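Local coordinates for protein putative archaeal ammonia monooxygenase subunit B (Candidatus Nitrosocaldus yellowstonii, PDB 4O65) that binds copper in a cupredoxin domain and is probably the B subunit of an archaeal ammonia monooxygenase, which would oxidise ammonia, at residues T42-Q45 with V46-M49; R96-G100 with N101-I105; K27-F30 with A31-T34. All blocks are in the same frame, centred on the assembly; numbering follows the deposited sequence.

Interaction 1 of 3, residues T42-Q45 with V46-M49; sequences TLKQ and VDAM
Val46 meets Thr42 through both backbone and side chain. Its N donates to Thr42 O at 3.1 Å, and its CG2 lies 3.6 Å from Thr42 O. Chi1 of 171° sets CG1 opposite the backbone N and leaves CG2 on the N side, next to that carbonyl. One residue on, Asp47 N donates to Leu43 O at 2.9 Å, with an N-H...O angle of 160°. Ala48 N reaches Lys44 O at 3.0 Å, and here the bond is more bent, at 145°. These are i to i+4 bonds, the pattern of an alpha-helix. They belong to helix 40-47, the second of two short helices that accompany the beta-sheets of this cupredoxin domain.

The carboxylate of Asp47 folds back along the helix. Leu43 O lies over its flat face, 3.2 Å from Asp47 CG. The carbonyl and carboxylate oxygens are acceptors near one another, not bonded. The charge is met from outside, by a salt bridge from Lys27 NZ to Asp47 OD1. At the start of the segment Thr42 OG1 is hydrogen-bonded to Asn37 OD1. Met49 runs out in an extended chain, and its CG passes 3.8 Å from Gln45 O. Val46 rests on Phe30 of helix 27-35, while Thr42, Gln45 and Met49 touch Phe35 of the same helix.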
# COMPACT_ATOMS: atom_id res chain seq x y z
N THR A 42 -14.85 10.62 -11.45
CA THR A 42 -13.86 11.57 -10.98
C THR A 42 -12.73 10.84 -10.19
O THR A 42 -11.57 11.24 -10.23
CB THR A 42 -14.55 12.60 -10.11
OG1 THR A 42 -15.70 13.12 -10.88
CG2 THR A 42 -13.62 13.70 -9.80
N LEU A 43 -13.10 9.80 -9.49
CA LEU A 43 -12.07 8.97 -8.80
C LEU A 43 -11.10 8.37 -9.85
O LEU A 43 -9.88 8.21 -9.58
CB LEU A 43 -12.79 7.92 -7.93
CG LEU A 43 -13.60 8.41 -6.73
CD1 LEU A 43 -14.36 7.24 -6.07
CD2 LEU A 43 -12.79 9.19 -5.67
N LYS A 44 -11.60 8.01 -11.03
CA LYS A 44 -10.69 7.61 -12.13
C LYS A 44 -9.76 8.70 -12.65
O LYS A 44 -8.63 8.42 -13.03
CB LYS A 44 -11.49 6.99 -13.30
CG LYS A 44 -12.21 5.72 -12.88
CD LYS A 44 -12.99 5.15 -14.04
CE LYS A 44 -13.23 3.65 -13.81
NZ LYS A 44 -14.32 3.14 -14.71
N GLN A 45 -10.18 9.96 -12.59
CA GLN A 45 -9.31 11.06 -12.94
C GLN A 45 -8.19 11.18 -11.87
O GLN A 45 -7.07 11.56 -12.21
CB GLN A 45 -10.05 12.38 -12.99
CG GLN A 45 -11.13 12.39 -14.08
CD GLN A 45 -11.85 13.71 -14.10
OE1 GLN A 45 -12.88 13.87 -13.47
NE2 GLN A 45 -11.27 14.69 -14.76
N VAL A 46 -8.55 10.93 -10.62
CA VAL A 46 -7.51 10.98 -9.55
C VAL A 46 -6.53 9.81 -9.83
O VAL A 46 -5.26 9.96 -9.79
CB VAL A 46 -8.13 10.82 -8.15
CG1 VAL A 46 -7.02 10.65 -7.10
CG2 VAL A 46 -9.00 12.05 -7.82
N ASP A 47 -7.09 8.65 -10.11
CA ASP A 47 -6.22 7.46 -10.39
C ASP A 47 -5.23 7.72 -11.51
O ASP A 47 -4.06 7.23 -11.46
CB ASP A 47 -7.02 6.20 -10.79
CG ASP A 47 -7.88 5.66 -9.70
OD1 ASP A 47 -7.66 5.93 -8.52
OD2 ASP A 47 -8.84 4.93 -10.05
N ALA A 48 -5.65 8.49 -12.51
CA ALA A 48 -4.81 8.85 -13.63
C ALA A 48 -3.55 9.64 -13.23
O ALA A 48 -2.54 9.65 -13.96
CB ALA A 48 -5.65 9.60 -14.71
N MET A 49 -3.58 10.29 -12.06
CA MET A 49 -2.40 11.01 -11.58
C MET A 49 -1.28 10.04 -11.16
O MET A 49 -0.11 10.46 -11.02
CB MET A 49 -2.77 11.93 -10.42
CG MET A 49 -3.80 12.96 -10.89
SD MET A 49 -4.27 13.93 -9.45
CE MET A 49 -5.55 15.04 -10.08

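Interaction 2 of 3, residues R96-G100 with N101-I105; sequences RDPPG and NVFTI
One face of the Phe103 ring carries the pyrrolidine of Pro98, and Gly100 O lies at the ring edge, near its plane. The contact closes the loop between strand 91-97 and strand 103-105, which lie at the outer positions of the two different beta-sheets of the cupredoxin domain, so the loop crosses from one sheet to the other. Pro98 CG sits 3.8 Å from the ring centroid and only 14° off the ring normal, so this is a CH-pi contact over the face. Beside it, Pro98 CB reaches Phe103 CG at 3.7 Å. The two side chains thus meet through neighbouring carbons of the proline, not through one tip. The edge approach is looser, with Gly100 O 4.4 Å from Phe103 CD2.

Pro98 follows a cis peptide bond at the end of the first strand. No hydrogen bond joins residues 96-100 to residues 101-105, and the side-chain contact across the loop is apolar.

Each end of the loop is tied into its sheet. Asp97 pairs through the backbone with Lys114, and Phe103 with Ala76. Phe103 touches Ile78 of one sheet and Leu66 of the other, so its buried ring lies between them; Pro98 touches Val111. Chi1 of 55° puts Phe103 CG between the backbone N and the carbonyl carbon. This turns the ring toward the proline, and Phe103 CB itself comes within 3.8 Å of Pro98 CB.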
# COMPACT_ATOMS: atom_id res chain seq x y z
N ARG A 96 3.70 -1.03 -6.88
CA ARG A 96 4.65 -1.79 -6.03
C ARG A 96 5.94 -1.93 -6.78
O ARG A 96 5.94 -2.13 -8.03
CB ARG A 96 4.18 -3.21 -5.76
CG ARG A 96 3.04 -3.40 -4.80
CD ARG A 96 2.58 -4.84 -5.03
NE ARG A 96 1.86 -5.38 -3.88
CZ ARG A 96 0.53 -5.37 -3.78
NH1 ARG A 96 -0.21 -4.85 -4.76
NH2 ARG A 96 -0.05 -5.90 -2.70
N ASP A 97 7.06 -1.87 -6.05
CA ASP A 97 8.35 -2.27 -6.61
C ASP A 97 8.98 -3.15 -5.55
O ASP A 97 8.98 -2.74 -4.39
CB ASP A 97 9.20 -1.03 -6.84
CG ASP A 97 10.50 -1.33 -7.55
OD1 ASP A 97 10.55 -2.19 -8.44
OD2 ASP A 97 11.49 -0.68 -7.19
N PRO A 98 9.45 -4.36 -5.90
CA PRO A 98 9.38 -5.03 -7.24
C PRO A 98 7.93 -5.11 -7.77
O PRO A 98 7.00 -5.18 -6.98
CB PRO A 98 9.82 -6.46 -6.91
CG PRO A 98 10.74 -6.30 -5.74
CD PRO A 98 10.05 -5.25 -4.89
N PRO A 99 7.75 -5.12 -9.10
CA PRO A 99 6.39 -5.10 -9.69
C PRO A 99 5.61 -6.42 -9.79
O PRO A 99 4.38 -6.38 -9.91
CB PRO A 99 6.66 -4.55 -11.11
CG PRO A 99 8.03 -5.02 -11.43
CD PRO A 99 8.80 -4.90 -10.12
N GLY A 100 6.25 -7.59 -9.81
CA GLY A 100 5.42 -8.81 -10.03
C GLY A 100 4.49 -9.11 -8.84
O GLY A 100 4.74 -8.62 -7.75
N ASN A 101 3.43 -9.91 -9.05
CA ASN A 101 2.58 -10.43 -7.96
C ASN A 101 3.41 -11.20 -6.91
O ASN A 101 3.11 -11.15 -5.72
CB ASN A 101 1.53 -11.41 -8.50
CG ASN A 101 0.52 -10.74 -9.43
OD1 ASN A 101 0.62 -10.85 -10.65
ND2 ASN A 101 -0.46 -10.06 -8.84
N VAL A 102 4.40 -11.93 -7.40
CA VAL A 102 5.42 -12.59 -6.55
C VAL A 102 6.79 -12.20 -7.13
O VAL A 102 6.95 -12.06 -8.37
CB VAL A 102 5.20 -14.11 -6.60
CG1 VAL A 102 6.26 -14.86 -5.87
CG2 VAL A 102 3.81 -14.47 -6.06
N PHE A 103 7.78 -12.00 -6.27
CA PHE A 103 9.14 -11.72 -6.76
C PHE A 103 10.17 -12.56 -6.03
O PHE A 103 9.85 -13.19 -4.98
CB PHE A 103 9.46 -10.24 -6.66
CG PHE A 103 9.28 -9.69 -5.27
CD1 PHE A 103 10.33 -9.77 -4.34
CD2 PHE A 103 8.07 -9.12 -4.87
CE1 PHE A 103 10.17 -9.31 -3.03
CE2 PHE A 103 7.90 -8.65 -3.55
CZ PHE A 103 8.98 -8.73 -2.65
N THR A 104 11.41 -12.56 -6.52
CA THR A 104 12.46 -13.34 -5.88
C THR A 104 13.30 -12.51 -4.94
O THR A 104 13.71 -11.39 -5.28
CB THR A 104 13.42 -13.95 -6.93
OG1 THR A 104 12.64 -14.80 -7.78
CG2 THR A 104 14.53 -14.79 -6.27
N ILE A 105 13.60 -13.09 -3.78
CA ILE A 105 14.56 -12.49 -2.90
C ILE A 105 15.80 -13.36 -2.90
O ILE A 105 15.75 -14.51 -2.47
CB ILE A 105 14.02 -12.36 -1.45
CG1 ILE A 105 12.74 -11.52 -1.47
CG2 ILE A 105 15.08 -11.67 -0.58
CD1 ILE A 105 12.05 -11.44 -0.13

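Interaction 3 of 3, residues K27-F30 with A31-T34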
# COMPACT_ATOMS: atom_id res chain seq x y z
N LYS A 27 -9.18 9.39 -0.80
CA LYS A 27 -9.23 9.63 -2.25
C LYS A 27 -10.48 10.45 -2.59
O LYS A 27 -10.41 11.43 -3.36
CB LYS A 27 -9.29 8.29 -3.02
CG LYS A 27 -9.06 8.50 -4.51
CD LYS A 27 -9.43 7.30 -5.41
CE LYS A 27 -8.67 6.01 -5.19
NZ LYS A 27 -9.08 5.05 -6.29
N ALA A 28 -11.62 10.09 -1.98
CA ALA A 28 -12.83 10.90 -2.21
C ALA A 28 -12.68 12.37 -1.76
O ALA A 28 -13.17 13.30 -2.46
CB ALA A 28 -14.06 10.23 -1.57
N GLU A 29 -12.08 12.58 -0.57
CA GLU A 29 -11.92 13.97 -0.07
C GLU A 29 -11.01 14.76 -1.04
O GLU A 29 -11.29 15.93 -1.34
CB GLU A 29 -11.30 14.00 1.33
CG GLU A 29 -11.32 15.39 1.99
CD GLU A 29 -12.73 15.91 2.27
OE1 GLU A 29 -12.86 17.13 2.30
OE2 GLU A 29 -13.71 15.12 2.44
N PHE A 30 -9.98 14.09 -1.55
CA PHE A 30 -9.10 14.73 -2.53
C PHE A 30 -9.83 15.04 -3.84
O PHE A 30 -9.71 16.16 -4.36
CB PHE A 30 -7.86 13.87 -2.84
CG PHE A 30 -7.02 14.49 -3.92
CD1 PHE A 30 -6.23 15.62 -3.66
CD2 PHE A 30 -7.03 13.93 -5.22
CE1 PHE A 30 -5.44 16.20 -4.67
CE2 PHE A 30 -6.23 14.51 -6.23
CZ PHE A 30 -5.43 15.63 -5.94
N ALA A 31 -10.64 14.10 -4.31
CA ALA A 31 -11.46 14.33 -5.53
C ALA A 31 -12.41 15.50 -5.34
O ALA A 31 -12.57 16.37 -6.23
CB ALA A 31 -12.23 13.08 -5.89
N LYS A 32 -13.08 15.52 -4.19
CA LYS A 32 -14.03 16.60 -3.89
C LYS A 32 -13.31 17.97 -3.94
O LYS A 32 -13.84 18.95 -4.51
CB LYS A 32 -14.69 16.34 -2.51
CG LYS A 32 -15.54 17.49 -1.96
CD LYS A 32 -16.22 17.09 -0.66
CE LYS A 32 -17.28 18.14 -0.31
NZ LYS A 32 -17.77 17.93 1.09
N ARG A 33 -12.16 18.05 -3.30
CA ARG A 33 -11.43 19.34 -3.13
C ARG A 33 -10.91 19.80 -4.49
O ARG A 33 -10.90 21.00 -4.82
CB ARG A 33 -10.23 19.18 -2.14
CG ARG A 33 -10.76 19.04 -0.70
CD ARG A 33 -9.67 18.96 0.37
NE ARG A 33 -10.26 18.66 1.68
CZ ARG A 33 -9.61 18.62 2.85
NH1 ARG A 33 -8.32 18.89 2.93
NH2 ARG A 33 -10.27 18.30 3.97
N THR A 34 -10.56 18.83 -5.32
CA THR A 34 -9.80 19.13 -6.58
C THR A 34 -10.71 19.32 -7.78
O THR A 34 -10.51 20.25 -8.59
CB THR A 34 -8.85 17.95 -6.87
OG1 THR A 34 -7.96 17.83 -5.75
CG2 THR A 34 -7.97 18.22 -8.16
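Helix 27-35 is held here by i to i+4 contacts, and two of its side-chain pairs add to the backbone bonds. The first pair is a salt bridge. Arg33 NE donates to Glu29 OE1 at 3.1 Å, using the anti lone pair of that oxygen. Arg33 NH2 reaches the same OE1 at 3.3 Å, from above the carboxylate plane. Both bonds are bent, and the carboxylate and guanidinium planes stand 84° apart. The acid meets the edge of the guanidinium. Glu29 bends at chi2 (64°), which brings its end back toward Arg33. Its other oxygen, OE2, accepts from Glu151 N, so two sides hold the carboxylate.

The second pair is Phe30 and Thr34. Thr34 OG1 donates to Phe30 O at 2.8 Å, and Thr34 N donates to it at 3.0 Å. The two donors come from opposite faces of the carbonyl plane. The same OG1 lies over one face of the Phe30 ring, offset toward the rim, with Phe30 CE1 3.2 Å away. The hydroxyl is on the N side of Thr34 (chi1 -60°), which lets it turn back to the preceding turn.

Toward the rest of the domain, Ala31 rests on Val46 of helix 40-47. Lys27 NZ forms a salt bridge with Glu92. Main-chain bonds such as Ala31 N to Lys27 O (2.8 Å), joined by a Glu-Arg pair one turn apart and a threonine hydroxyl bound to the carbonyl four residues back, are typical of an alpha-helix.

Overall arrangement
Interactions 1 and 3 lie in helices 40-47 and 27-35, which follow one another in the chain. Both are partly buried. The two helices touch through one salt bridge and apolar packing, which includes Met49 on Phe30 and Leu43 on Lys27. Interaction 2 is a surface contact. Its centre is about 25 Å from that of interaction 1 and about 30 Å from that of interaction 3, on the opposite side of the chain's centre from the latter. The chemistry differs too. The helical contacts rest on main-chain hydrogen bonds, with charged and hydroxyl side chains added in interaction 3. The inter-strand loop relies on proline and an aromatic ring.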